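Local coordinates for protein polysaccharide deacetylase (Ammonifex degensii, PDB 4WCJ) that probably removes acetyl groups from the exopolysaccharide poly-beta-1,6-N-acetyl-D-glucosamine, as a zinc-bound family 4 carbohydrate esterase, at residues F122-Q127 and G155-D160; D185-T190 and R220-S225; L230-N235 and G244-T249. One frame throughout, in Å; residues are numbered along the deposited sequence.

Interaction 1 of 3, residues F122-Q127 and G155-D160; sequences FVIAGQ and GLHTYD. With ZN (zinc ion), chain B.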
ATOM      1  N   PHE A 122      -4.129   1.390  -1.280  1.00 24.83           N
ATOM      2  CA  PHE A 122      -4.813   0.103  -1.259  1.00 25.64           C
ATOM      3  C   PHE A 122      -6.126   0.218  -0.494  1.00 24.24           C
ATOM      4  O   PHE A 122      -6.115   0.318   0.724  1.00 27.40           O
ATOM      5  CB  PHE A 122      -3.932  -0.966  -0.609  1.00 25.72           C
ATOM      6  CG  PHE A 122      -2.653  -1.255  -1.355  1.00 28.66           C
ATOM      7  CD1 PHE A 122      -2.646  -2.122  -2.441  1.00 26.79           C
ATOM      8  CD2 PHE A 122      -1.451  -0.681  -0.957  1.00 28.50           C
ATOM      9  CE1 PHE A 122      -1.461  -2.406  -3.108  1.00 26.34           C
ATOM     10  CE2 PHE A 122      -0.266  -0.960  -1.628  1.00 30.16           C
ATOM     11  CZ  PHE A 122      -0.275  -1.824  -2.701  1.00 29.70           C
ATOM     12  N   VAL A 123      -7.253   0.194  -1.193  1.00 23.65           N
ATOM     13  CA  VAL A 123      -8.525   0.385  -0.515  1.00 23.90           C
ATOM     14  C   VAL A 123      -9.334  -0.897  -0.322  1.00 25.21           C
ATOM     15  O   VAL A 123      -9.292  -1.817  -1.142  1.00 26.43           O
ATOM     16  CB  VAL A 123      -9.390   1.428  -1.255  1.00 24.15           C
ATOM     17  CG1 VAL A 123      -8.606   2.733  -1.420  1.00 27.36           C
ATOM     18  CG2 VAL A 123      -9.849   0.931  -2.638  1.00 25.06           C
ATOM     19  N   ILE A 124     -10.036  -0.950   0.801  1.00 22.69           N
ATOM     20  CA  ILE A 124     -11.042  -1.966   1.062  1.00 21.00           C
ATOM     21  C   ILE A 124     -12.275  -1.538   0.285  1.00 24.61           C
ATOM     22  O   ILE A 124     -13.070  -0.721   0.754  1.00 23.47           O
ATOM     23  CB  ILE A 124     -11.370  -2.095   2.544  1.00 27.05           C
ATOM     24  CG1 ILE A 124     -10.086  -2.256   3.359  1.00 27.98           C
ATOM     25  CG2 ILE A 124     -12.292  -3.280   2.763  1.00 29.02           C
ATOM     26  CD1 ILE A 124     -10.282  -2.059   4.823  1.00 25.27           C
ATOM     27  N   ALA A 125     -12.420  -2.065  -0.929  1.00 25.44           N
ATOM     28  CA  ALA A 125     -13.344  -1.466  -1.891  1.00 25.44           C
ATOM     29  C   ALA A 125     -14.779  -1.452  -1.393  1.00 25.92           C
ATOM     30  O   ALA A 125     -15.528  -0.533  -1.714  1.00 28.36           O
ATOM     31  CB  ALA A 125     -13.250  -2.193  -3.251  1.00 26.32           C
ATOM     32  N   GLY A 126     -15.159  -2.454  -0.601  1.00 24.85           N
ATOM     33  CA  GLY A 126     -16.507  -2.539  -0.074  1.00 26.00           C
ATOM     34  C   GLY A 126     -16.788  -1.647   1.129  1.00 29.16           C
ATOM     35  O   GLY A 126     -17.934  -1.542   1.565  1.00 31.85           O
ATOM     36  N   GLN A 127     -15.751  -1.009   1.665  1.00 28.41           N
ATOM     37  CA  GLN A 127     -15.915  -0.119   2.822  1.00 26.01           C
ATOM     38  C   GLN A 127     -15.729   1.347   2.447  1.00 26.21           C
ATOM     39  O   GLN A 127     -15.888   2.236   3.285  1.00 27.54           O
ATOM     40  CB  GLN A 127     -14.938  -0.493   3.948  1.00 26.30           C
ATOM     41  CG  GLN A 127     -15.206  -1.839   4.591  1.00 27.98           C
ATOM     42  CD  GLN A 127     -16.578  -1.913   5.233  1.00 30.27           C
ATOM     43  OE1 GLN A 127     -17.132  -0.894   5.671  1.00 32.51           O
ATOM     44  NE2 GLN A 127     -17.133  -3.122   5.308  1.00 31.97           N
ATOM     45  N   GLY A 155      -4.994   0.463  -5.463  1.00 25.01           N
ATOM     46  CA  GLY A 155      -4.884  -0.985  -5.481  1.00 27.82           C
ATOM     47  C   GLY A 155      -5.973  -1.579  -4.606  1.00 26.29           C
ATOM     48  O   GLY A 155      -6.725  -0.846  -3.968  1.00 25.64           O
ATOM     49  N   LEU A 156      -6.068  -2.906  -4.589  1.00 29.36           N
ATOM     50  CA  LEU A 156      -7.119  -3.579  -3.824  1.00 26.25           C
ATOM     51  C   LEU A 156      -6.585  -4.154  -2.501  1.00 28.84           C
ATOM     52  O   LEU A 156      -5.494  -4.721  -2.452  1.00 29.87           O
ATOM     53  CB  LEU A 156      -7.758  -4.685  -4.677  1.00 28.62           C
ATOM     54  CG  LEU A 156      -8.960  -5.440  -4.088  1.00 27.67           C
ATOM     55  CD1 LEU A 156     -10.172  -4.534  -3.910  1.00 27.37           C
ATOM     56  CD2 LEU A 156      -9.315  -6.646  -4.958  1.00 27.70           C
ATOM     57  N   HIS A 157      -7.381  -3.996  -1.446  1.00 28.72           N
ATOM     58  CA  HIS A 157      -7.060  -4.428  -0.087  1.00 27.57           C
ATOM     59  C   HIS A 157      -8.218  -5.329   0.361  1.00 29.57           C
ATOM     60  O   HIS A 157      -8.774  -5.155   1.435  1.00 28.90           O
ATOM     61  CB  HIS A 157      -6.894  -3.198   0.825  1.00 24.61           C
ATOM     62  CG  HIS A 157      -6.107  -3.431   2.084  1.00 26.86           C
ATOM     63  ND1 HIS A 157      -4.994  -4.242   2.144  1.00 28.91           N
ATOM     64  CD2 HIS A 157      -6.254  -2.909   3.329  1.00 28.17           C
ATOM     65  CE1 HIS A 157      -4.503  -4.229   3.369  1.00 29.42           C
ATOM     66  NE2 HIS A 157      -5.248  -3.423   4.108  1.00 26.68           N
ATOM     67  N   THR A 158      -8.547  -6.301  -0.496  1.00 30.14           N
ATOM     68  CA  THR A 158      -9.823  -7.055  -0.508  1.00 30.59           C
ATOM     69  C   THR A 158     -11.026  -6.147  -0.764  1.00 31.27           C
ATOM     70  O   THR A 158     -10.928  -4.918  -0.673  1.00 29.37           O
ATOM     71  CB  THR A 158     -10.102  -7.872   0.809  1.00 35.38           C
ATOM     72  OG1 THR A 158     -10.577  -7.005   1.852  1.00 31.51           O
ATOM     73  CG2 THR A 158      -8.875  -8.631   1.265  1.00 37.02           C
ATOM     74  N   TYR A 159     -12.157  -6.762  -1.116  1.00 33.96           N
ATOM     75  CA  TYR A 159     -13.433  -6.043  -1.162  1.00 34.15           C
ATOM     76  C   TYR A 159     -14.006  -5.851   0.246  1.00 33.00           C
ATOM     77  O   TYR A 159     -14.293  -4.726   0.678  1.00 33.79           O
ATOM     78  CB  TYR A 159     -14.458  -6.785  -2.034  1.00 32.95           C
ATOM     79  CG  TYR A 159     -15.797  -6.074  -2.116  1.00 33.50           C
ATOM     80  CD1 TYR A 159     -16.004  -5.049  -3.030  1.00 32.46           C
ATOM     81  CD2 TYR A 159     -16.848  -6.420  -1.276  1.00 36.67           C
ATOM     82  CE1 TYR A 159     -17.219  -4.392  -3.102  1.00 35.32           C
ATOM     83  CE2 TYR A 159     -18.069  -5.764  -1.346  1.00 39.40           C
ATOM     84  CZ  TYR A 159     -18.241  -4.750  -2.261  1.00 38.70           C
ATOM     85  OH  TYR A 159     -19.447  -4.092  -2.337  1.00 44.85           O
ATOM     86  N   ASP A 160     -14.199  -6.953   0.957  1.00 34.85           N
ATOM     87  CA  ASP A 160     -14.689  -6.879   2.334  1.00 32.74           C
ATOM     88  C   ASP A 160     -14.283  -8.124   3.117  1.00 36.20           C
ATOM     89  O   ASP A 160     -15.127  -8.863   3.641  1.00 40.25           O
ATOM     90  CB  ASP A 160     -16.209  -6.690   2.351  1.00 37.01           C
ATOM     91  CG  ASP A 160     -16.755  -6.392   3.744  1.00 42.36           C
ATOM     92  OD1 ASP A 160     -16.005  -5.855   4.592  1.00 42.49           O
ATOM     93  OD2 ASP A 160     -17.940  -6.702   3.985  1.00 47.08           O
TER
HETATM   94 ZN    ZN B 301      -5.344  -2.886   6.178  1.00 31.88          ZN
HETATM   95  O   HOH W   1      -5.111  -2.068   8.253  1.00 42.55           O
HETATM   96  O   HOH W   2      -3.065  -2.657   6.445  1.00 31.86           O
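His-157 lies against the end of strand 119-123 and carries the zinc ion. Its CB sits 3.4 Å from Val-123 O. CG anti to the backbone N (chi1 -159°) sends the ring past Ile-124, and CD2 comes 3.9 Å from Ile-124 CG1. At the tip NE2 binds zinc at 2.1 Å, and ND1 is hydrogen-bonded to Ala-205 O, which fixes the ring's rotation. Asp-99, His-162 and two waters complete the metal site. In the backbone, His-157 N donates to Val-123 O as the parallel strands end. The paired loops continue with Gly-126 N bonding to Tyr-159 O at 2.7 Å. Gly-126 CA makes a CH-pi contact over one face of the Tyr-159 ring, 3.6 Å from its centroid. A serine in place of Tyr-159 would probably lose the CH-pi contact with Gly-126 CA and open a gap beside Ala-125 CB. Further out, Gln-127 NE2 meets Asp-160 OD1 at 3.0 Å, from above the carboxylate plane; Tyr-163 OH also bonds to this oxygen. The contact sits at the C-terminal ends of two neighbouring parallel strands, with strand 91-99 beside 119-123, strand 203-205 near 152-156, and helix 179-197 packed on Val-123 and Leu-156.

Interaction 2 of 3, residues D185-T190 and R220-S225; sequences DTARGT and RTQGFS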
ATOM      1  N   ASP A 185     -14.279 -12.699  -3.513  1.00 39.80           N
ATOM      2  CA  ASP A 185     -14.092 -11.360  -2.958  1.00 37.59           C
ATOM      3  C   ASP A 185     -13.123 -10.544  -3.800  1.00 35.02           C
ATOM      4  O   ASP A 185     -13.355  -9.366  -4.072  1.00 35.46           O
ATOM      5  CB  ASP A 185     -13.586 -11.466  -1.522  1.00 37.33           C
ATOM      6  CG  ASP A 185     -13.363 -10.119  -0.877  1.00 35.59           C
ATOM      7  OD1 ASP A 185     -12.247  -9.580  -1.020  1.00 35.39           O
ATOM      8  OD2 ASP A 185     -14.295  -9.617  -0.216  1.00 36.74           O
ATOM      9  N   THR A 186     -12.029 -11.176  -4.208  1.00 34.87           N
ATOM     10  CA  THR A 186     -11.027 -10.513  -5.042  1.00 32.83           C
ATOM     11  C   THR A 186     -11.604 -10.107  -6.388  1.00 33.05           C
ATOM     12  O   THR A 186     -11.349  -9.002  -6.864  1.00 38.09           O
ATOM     13  CB  THR A 186      -9.783 -11.410  -5.251  1.00 36.63           C
ATOM     14  OG1 THR A 186      -9.245 -11.772  -3.973  1.00 39.04           O
ATOM     15  CG2 THR A 186      -8.714 -10.666  -6.035  1.00 37.35           C
ATOM     16  N   ALA A 187     -12.397 -10.984  -6.994  1.00 35.52           N
ATOM     17  CA  ALA A 187     -13.012 -10.677  -8.284  1.00 38.12           C
ATOM     18  C   ALA A 187     -14.014  -9.544  -8.135  1.00 39.57           C
ATOM     19  O   ALA A 187     -14.137  -8.695  -9.012  1.00 39.85           O
ATOM     20  CB  ALA A 187     -13.686 -11.907  -8.872  1.00 40.22           C
ATOM     21  N   ARG A 188     -14.729  -9.533  -7.015  1.00 37.58           N
ATOM     22  CA  ARG A 188     -15.684  -8.467  -6.749  1.00 36.26           C
ATOM     23  C   ARG A 188     -14.938  -7.152  -6.577  1.00 34.28           C
ATOM     24  O   ARG A 188     -15.349  -6.109  -7.097  1.00 35.49           O
ATOM     25  CB  ARG A 188     -16.527  -8.787  -5.513  1.00 37.83           C
ATOM     26  CG  ARG A 188     -17.562  -7.718  -5.169  1.00 40.61           C
ATOM     27  CD  ARG A 188     -18.425  -8.125  -3.981  1.00 43.76           C
ATOM     28  NE  ARG A 188     -19.664  -7.349  -3.906  1.00 46.40           N
ATOM     29  CZ  ARG A 188     -20.619  -7.549  -3.002  1.00 50.84           C
ATOM     30  NH1 ARG A 188     -20.483  -8.497  -2.085  1.00 53.51           N
ATOM     31  NH2 ARG A 188     -21.713  -6.801  -3.016  1.00 53.09           N
ATOM     32  N   GLY A 189     -13.826  -7.210  -5.856  1.00 33.97           N
ATOM     33  CA  GLY A 189     -13.024  -6.028  -5.601  1.00 30.75           C
ATOM     34  C   GLY A 189     -12.514  -5.439  -6.908  1.00 33.20           C
ATOM     35  O   GLY A 189     -12.602  -4.230  -7.126  1.00 29.21           O
ATOM     36  N   THR A 190     -11.990  -6.283  -7.790  1.00 35.07           N
ATOM     37  CA  THR A 190     -11.442  -5.755  -9.042  1.00 36.12           C
ATOM     38  C   THR A 190     -12.549  -5.171  -9.920  1.00 38.07           C
ATOM     39  O   THR A 190     -12.368  -4.118 -10.548  1.00 37.44           O
ATOM     40  CB  THR A 190     -10.655  -6.828  -9.827  1.00 39.95           C
ATOM     41  OG1 THR A 190     -11.524  -7.903 -10.207  1.00 39.56           O
ATOM     42  CG2 THR A 190      -9.532  -7.363  -8.975  1.00 40.13           C
ATOM     43  N   ARG A 220      -2.554 -14.269  -8.876  1.00 34.76           N
ATOM     44  CA  ARG A 220      -1.857 -14.336 -10.152  1.00 38.33           C
ATOM     45  C   ARG A 220      -2.848 -14.592 -11.278  1.00 43.21           C
ATOM     46  O   ARG A 220      -2.823 -13.909 -12.310  1.00 47.00           O
ATOM     47  CB  ARG A 220      -0.782 -15.424 -10.147  1.00 39.74           C
ATOM     48  CG  ARG A 220       0.140 -15.379 -11.361  1.00 44.99           C
ATOM     49  CD  ARG A 220       0.955 -16.658 -11.503  1.00 50.11           C
ATOM     50  NE  ARG A 220       0.104 -17.813 -11.778  1.00 52.40           N
ATOM     51  CZ  ARG A 220      -0.301 -18.174 -12.992  1.00 55.06           C
ATOM     52  NH1 ARG A 220       0.057 -17.465 -14.060  1.00 55.87           N
ATOM     53  NH2 ARG A 220      -1.071 -19.242 -13.141  1.00 54.95           N
ATOM     54  N   THR A 221      -3.729 -15.568 -11.077  1.00 44.19           N
ATOM     55  CA  THR A 221      -4.677 -15.941 -12.121  1.00 49.95           C
ATOM     56  C   THR A 221      -5.714 -14.850 -12.344  1.00 48.11           C
ATOM     57  O   THR A 221      -6.322 -14.781 -13.409  1.00 50.27           O
ATOM     58  CB  THR A 221      -5.398 -17.274 -11.807  1.00 52.76           C
ATOM     59  OG1 THR A 221      -6.284 -17.100 -10.693  1.00 55.18           O
ATOM     60  CG2 THR A 221      -4.392 -18.363 -11.491  1.00 48.94           C
ATOM     61  N   GLN A 222      -5.908 -13.986 -11.352  1.00 45.54           N
ATOM     62  CA  GLN A 222      -6.823 -12.864 -11.522  1.00 44.16           C
ATOM     63  C   GLN A 222      -6.106 -11.618 -12.033  1.00 43.86           C
ATOM     64  O   GLN A 222      -6.677 -10.526 -12.043  1.00 47.55           O
ATOM     65  CB  GLN A 222      -7.557 -12.567 -10.220  1.00 41.48           C
ATOM     66  CG  GLN A 222      -8.639 -13.583  -9.935  1.00 44.06           C
ATOM     67  CD  GLN A 222      -9.582 -13.147  -8.847  1.00 45.07           C
ATOM     68  OE1 GLN A 222      -9.822 -11.956  -8.663  1.00 42.62           O
ATOM     69  NE2 GLN A 222     -10.121 -14.112  -8.106  1.00 50.09           N
ATOM     70  N   GLY A 223      -4.857 -11.784 -12.454  1.00 42.44           N
ATOM     71  CA  GLY A 223      -4.171 -10.761 -13.218  1.00 44.76           C
ATOM     72  C   GLY A 223      -3.330  -9.738 -12.477  1.00 42.12           C
ATOM     73  O   GLY A 223      -2.861  -8.781 -13.088  1.00 42.45           O
ATOM     74  N   PHE A 224      -3.127  -9.922 -11.178  1.00 39.75           N
ATOM     75  CA  PHE A 224      -2.322  -8.974 -10.418  1.00 34.46           C
ATOM     76  C   PHE A 224      -0.839  -9.077 -10.778  1.00 38.41           C
ATOM     77  O   PHE A 224      -0.294 -10.176 -10.958  1.00 39.40           O
ATOM     78  CB  PHE A 224      -2.552  -9.170  -8.914  1.00 31.34           C
ATOM     79  CG  PHE A 224      -3.889  -8.672  -8.463  1.00 31.75           C
ATOM     80  CD1 PHE A 224      -4.066  -7.331  -8.149  1.00 30.72           C
ATOM     81  CD2 PHE A 224      -4.984  -9.522  -8.414  1.00 32.73           C
ATOM     82  CE1 PHE A 224      -5.304  -6.849  -7.764  1.00 30.50           C
ATOM     83  CE2 PHE A 224      -6.225  -9.049  -8.014  1.00 34.37           C
ATOM     84  CZ  PHE A 224      -6.383  -7.705  -7.696  1.00 32.15           C
ATOM     85  N   SER A 225      -0.202  -7.914 -10.911  1.00 38.67           N
ATOM     86  CA  SER A 225       1.205  -7.821 -11.286  1.00 40.13           C
ATOM     87  C   SER A 225       2.127  -7.714 -10.074  1.00 37.79           C
ATOM     88  O   SER A 225       3.300  -8.084 -10.145  1.00 40.72           O
ATOM     89  CB  SER A 225       1.419  -6.617 -12.199  1.00 45.61           C
ATOM     90  OG  SER A 225       0.571  -6.695 -13.330  1.00 51.04           O
TER
HETATM   91  O   HOH W   3     -10.261 -10.388 -10.758  1.00 39.83           O
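Phe-224 presents the CE2 and CZ end of its ring to the methyl groups of two threonines one turn apart on helix 179-197. CZ lies 3.4 Å from Thr-190 CG2, and CE2 lies 3.6 Å from Thr-186 CG2. Both methyls approach the ring obliquely. The two threonines reach this position with different torsions. In Thr-186, CG2 is anti to the backbone N, and OG1 is hydrogen-bonded back to Phe-182 O. In Thr-190, chi1 of 63° sets OG1 between the backbone N and the carbonyl carbon and turns CG2 to the ring. Its OG1 donates to Ala-187 O at 3.0 Å, within the same helix.

Gln-222 forms the polar half of the contact. Its chain is extended beyond CG and crosses to the helix, where OE1 comes 3.1 Å from Thr-186 CG2. Ala-187 N is also near OE1, but the angle is too poor for a hydrogen bond. A water bridges instead: it donates to Gln-222 OE1 at 2.7 Å and to Thr-190 OG1 at 2.8 Å. Gln-222 NE2 bonds to Ala-183 O, one turn back from Ala-187. Both ends of the amide are therefore held, one by the helix backbone and one through water.

Gly-223, with positive phi, is the C-prime residue of a Schellman motif that ends helix 213-221. It separates Gln-222 from Phe-224. Leu-219 of helix 213-221 touches both Thr-186 and Phe-224, while Leu-156 of strand 152-156 touches Thr-190 and Phe-224. The contact thus joins helix 179-197 to the end of helix 213-221, next to the sheet.

Interaction 3 of 3, residues L230-N235 and G244-T249; sequences LRAKVN and GRVLVT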
ATOM      1  N   LEU A 230       3.902  -7.164   4.381  1.00 36.07           N
ATOM      2  CA  LEU A 230       4.537  -6.331   5.407  1.00 37.99           C
ATOM      3  C   LEU A 230       5.858  -6.962   5.860  1.00 40.62           C
ATOM      4  O   LEU A 230       6.262  -6.846   7.022  1.00 43.77           O
ATOM      5  CB  LEU A 230       3.597  -6.119   6.601  1.00 37.49           C
ATOM      6  CG  LEU A 230       2.388  -5.225   6.312  1.00 33.71           C
ATOM      7  CD1 LEU A 230       1.425  -5.170   7.492  1.00 34.84           C
ATOM      8  CD2 LEU A 230       2.842  -3.820   5.907  1.00 32.62           C
ATOM      9  N   ARG A 231       6.525  -7.642   4.932  1.00 42.96           N
ATOM     10  CA  ARG A 231       7.881  -8.130   5.157  1.00 47.29           C
ATOM     11  C   ARG A 231       8.853  -6.979   4.923  1.00 47.84           C
ATOM     12  O   ARG A 231       9.058  -6.557   3.787  1.00 48.90           O
ATOM     13  CB  ARG A 231       8.203  -9.316   4.237  1.00 50.78           C
ATOM     14  CG  ARG A 231       9.438 -10.098   4.646  1.00 57.46           C
ATOM     15  CD  ARG A 231       9.630 -11.353   3.798  1.00 63.21           C
ATOM     16  NE  ARG A 231       8.579 -12.353   3.996  1.00 63.74           N
ATOM     17  CZ  ARG A 231       8.602 -13.572   3.459  1.00 62.35           C
ATOM     18  NH1 ARG A 231       9.621 -13.942   2.695  1.00 61.24           N
ATOM     19  NH2 ARG A 231       7.608 -14.422   3.683  1.00 59.75           N
ATOM     20  N   ALA A 232       9.426  -6.448   5.995  1.00 47.99           N
ATOM     21  CA  ALA A 232      10.274  -5.265   5.885  1.00 48.96           C
ATOM     22  C   ALA A 232      11.629  -5.597   5.266  1.00 51.29           C
ATOM     23  O   ALA A 232      12.497  -6.159   5.929  1.00 51.70           O
ATOM     24  CB  ALA A 232      10.462  -4.622   7.250  1.00 48.82           C
ATOM     25  N   LYS A 233      11.818  -5.232   4.002  1.00 51.59           N
ATOM     26  CA  LYS A 233      13.066  -5.542   3.308  1.00 54.56           C
ATOM     27  C   LYS A 233      13.393  -4.501   2.254  1.00 51.92           C
ATOM     28  O   LYS A 233      12.536  -3.696   1.882  1.00 48.38           O
ATOM     29  CB  LYS A 233      12.986  -6.920   2.652  1.00 57.18           C
ATOM     30  CG  LYS A 233      11.766  -7.098   1.765  1.00 56.66           C
ATOM     31  CD  LYS A 233      11.885  -8.327   0.881  1.00 59.34           C
ATOM     32  CE  LYS A 233      12.833  -8.062  -0.279  1.00 66.43           C
ATOM     33  NZ  LYS A 233      12.811  -9.150  -1.299  1.00 70.78           N
ATOM     34  N   VAL A 234      14.638  -4.506   1.780  1.00 53.53           N
ATOM     35  CA  VAL A 234      14.972  -3.750   0.576  1.00 52.76           C
ATOM     36  C   VAL A 234      14.639  -4.611  -0.629  1.00 52.05           C
ATOM     37  O   VAL A 234      15.206  -5.689  -0.802  1.00 54.48           O
ATOM     38  CB  VAL A 234      16.457  -3.330   0.510  1.00 55.78           C
ATOM     39  CG1 VAL A 234      16.764  -2.671  -0.841  1.00 54.45           C
ATOM     40  CG2 VAL A 234      16.806  -2.389   1.650  1.00 58.47           C
ATOM     41  N   ASN A 235      13.713  -4.135  -1.458  1.00 50.52           N
ATOM     42  CA  ASN A 235      13.306  -4.873  -2.646  1.00 49.43           C
ATOM     43  C   ASN A 235      14.266  -4.620  -3.802  1.00 51.90           C
ATOM     44  O   ASN A 235      14.713  -3.494  -4.008  1.00 50.90           O
ATOM     45  CB  ASN A 235      11.872  -4.506  -3.042  1.00 45.03           C
ATOM     46  CG  ASN A 235      10.864  -4.866  -1.957  1.00 44.30           C
ATOM     47  OD1 ASN A 235      10.493  -6.029  -1.797  1.00 43.92           O
ATOM     48  ND2 ASN A 235      10.429  -3.867  -1.197  1.00 43.12           N
ATOM     49  N   GLY A 244       7.984  -6.506  -0.426  1.00 38.65           N
ATOM     50  CA  GLY A 244       8.025  -6.346   1.021  1.00 39.02           C
ATOM     51  C   GLY A 244       7.942  -4.892   1.458  1.00 41.64           C
ATOM     52  O   GLY A 244       8.697  -4.040   0.977  1.00 48.21           O
ATOM     53  N   ARG A 245       7.009  -4.589   2.355  1.00 37.26           N
ATOM     54  CA  ARG A 245       6.810  -3.208   2.790  1.00 37.45           C
ATOM     55  C   ARG A 245       7.173  -3.023   4.256  1.00 34.75           C
ATOM     56  O   ARG A 245       7.007  -3.936   5.072  1.00 35.14           O
ATOM     57  CB  ARG A 245       5.360  -2.756   2.575  1.00 32.12           C
ATOM     58  CG  ARG A 245       4.852  -2.838   1.144  1.00 31.80           C
ATOM     59  CD  ARG A 245       3.449  -2.265   1.062  1.00 31.84           C
ATOM     60  NE  ARG A 245       2.524  -3.059   1.865  1.00 31.51           N
ATOM     61  CZ  ARG A 245       1.304  -2.666   2.210  1.00 33.50           C
ATOM     62  NH1 ARG A 245       0.852  -1.480   1.819  1.00 28.79           N
ATOM     63  NH2 ARG A 245       0.536  -3.463   2.943  1.00 30.98           N
ATOM     64  N   VAL A 246       7.665  -1.831   4.576  1.00 35.72           N
ATOM     65  CA  VAL A 246       7.929  -1.428   5.945  1.00 36.92           C
ATOM     66  C   VAL A 246       6.726  -0.700   6.532  1.00 37.40           C
ATOM     67  O   VAL A 246       6.371   0.375   6.072  1.00 37.09           O
ATOM     68  CB  VAL A 246       9.151  -0.494   6.040  1.00 38.39           C
ATOM     69  CG1 VAL A 246       9.387  -0.077   7.498  1.00 38.39           C
ATOM     70  CG2 VAL A 246      10.387  -1.161   5.450  1.00 42.14           C
ATOM     71  N   LEU A 247       6.098  -1.284   7.547  1.00 37.07           N
ATOM     72  CA  LEU A 247       5.036  -0.581   8.252  1.00 31.22           C
ATOM     73  C   LEU A 247       5.667   0.564   9.041  1.00 36.60           C
ATOM     74  O   LEU A 247       6.465   0.323   9.949  1.00 40.10           O
ATOM     75  CB  LEU A 247       4.275  -1.532   9.190  1.00 37.79           C
ATOM     76  CG  LEU A 247       3.109  -0.910   9.969  1.00 40.88           C
ATOM     77  CD1 LEU A 247       1.931  -0.667   9.028  1.00 42.80           C
ATOM     78  CD2 LEU A 247       2.696  -1.776  11.153  1.00 42.54           C
ATOM     79  N   VAL A 248       5.327   1.802   8.690  1.00 36.07           N
ATOM     80  CA  VAL A 248       5.905   2.962   9.366  1.00 38.85           C
ATOM     81  C   VAL A 248       5.374   3.111  10.792  1.00 39.40           C
ATOM     82  O   VAL A 248       4.170   3.224  11.015  1.00 38.95           O
ATOM     83  CB  VAL A 248       5.636   4.268   8.599  1.00 39.70           C
ATOM     84  CG1 VAL A 248       6.301   5.452   9.306  1.00 41.21           C
ATOM     85  CG2 VAL A 248       6.126   4.150   7.162  1.00 40.73           C
ATOM     86  N   THR A 249       6.296   3.094  11.749  1.00 41.58           N
ATOM     87  CA  THR A 249       5.985   3.281  13.161  1.00 42.43           C
ATOM     88  C   THR A 249       7.058   4.187  13.755  1.00 44.89           C
ATOM     89  O   THR A 249       8.052   4.476  13.091  1.00 45.31           O
ATOM     90  CB  THR A 249       5.951   1.943  13.933  1.00 43.55           C
ATOM     91  OG1 THR A 249       7.271   1.390  13.985  1.00 49.85           O
ATOM     92  CG2 THR A 249       4.998   0.947  13.291  1.00 40.27           C
TER
HETATM   93  O   HOH W   4      10.378  -1.955   1.886  1.00 35.94           O
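The loop that leaves strand 226-229 folds back along strand 242-247, its parallel neighbour in the sheet, and a side-chain amide makes the direct hydrogen bonds between them. Asn-235 grips both polar backbone atoms of Gly-244. Gly-244 N donates to Asn-235 OD1 at 2.9 Å. Asn-235 ND2 donates to Gly-244 O at 2.8 Å, nearly straight at 168° and on a carbonyl lone pair. The two bonds fix the rotation of the amide, and ND2 also bonds to Leu-37 O of strand 36-42. A water adds a second link, donating to Gly-244 O and to Lys-233 O.

The backbones pass very close at Gly-244, whose CA is 3.0 Å from Arg-231 O and 3.9 Å from Lys-233 CG. A CB here would clash with both residues, so glycine fits the site. Farther along, Ala-232 CB packs on Val-246 CG2 at 3.9 Å.

Leu-230 CD2 comes 3.8 Å from Arg-245 NH2, oblique to the guanidinium, and reaches Leu-247 CB at 4.3 Å. Bent at chi3 (-63°), the Arg-245 chain ends beside this methyl and reaches Asp-98, with which NH2 forms a salt bridge. NE bonds to Thr-229 O and NH1 to Thr-96 OG1. These partners hold the guanidinium in place. The arrangement belongs to the parallel beta/alpha barrel of family 4 carbohydrate esterases, which carries its metal site at the C-terminal ends of the strands.

Overall arrangement
Interactions 1 and 2 are neighbours, with centres 11 Å apart. Asp-185 joins them: its OD1 accepts from Tyr-159 N at 2.8 Å and its OD2 from Asp-160 N at 2.9 Å, both probable hydrogen bonds. Helix 179-197 thus holds the loop that follows the zinc ligand His-157. Interaction 3 lies across the chain's centre, about 20 Å from interaction 1 between centres, yet reaches the same sheet. There Phe-122 CE2 touches Arg-245 NH1 at 3.7 Å. The Arg-245 side chain comes within about 7 Å of the zinc ion. Interactions 2 and 3 do not touch; their nearest atoms are about 11 Å apart.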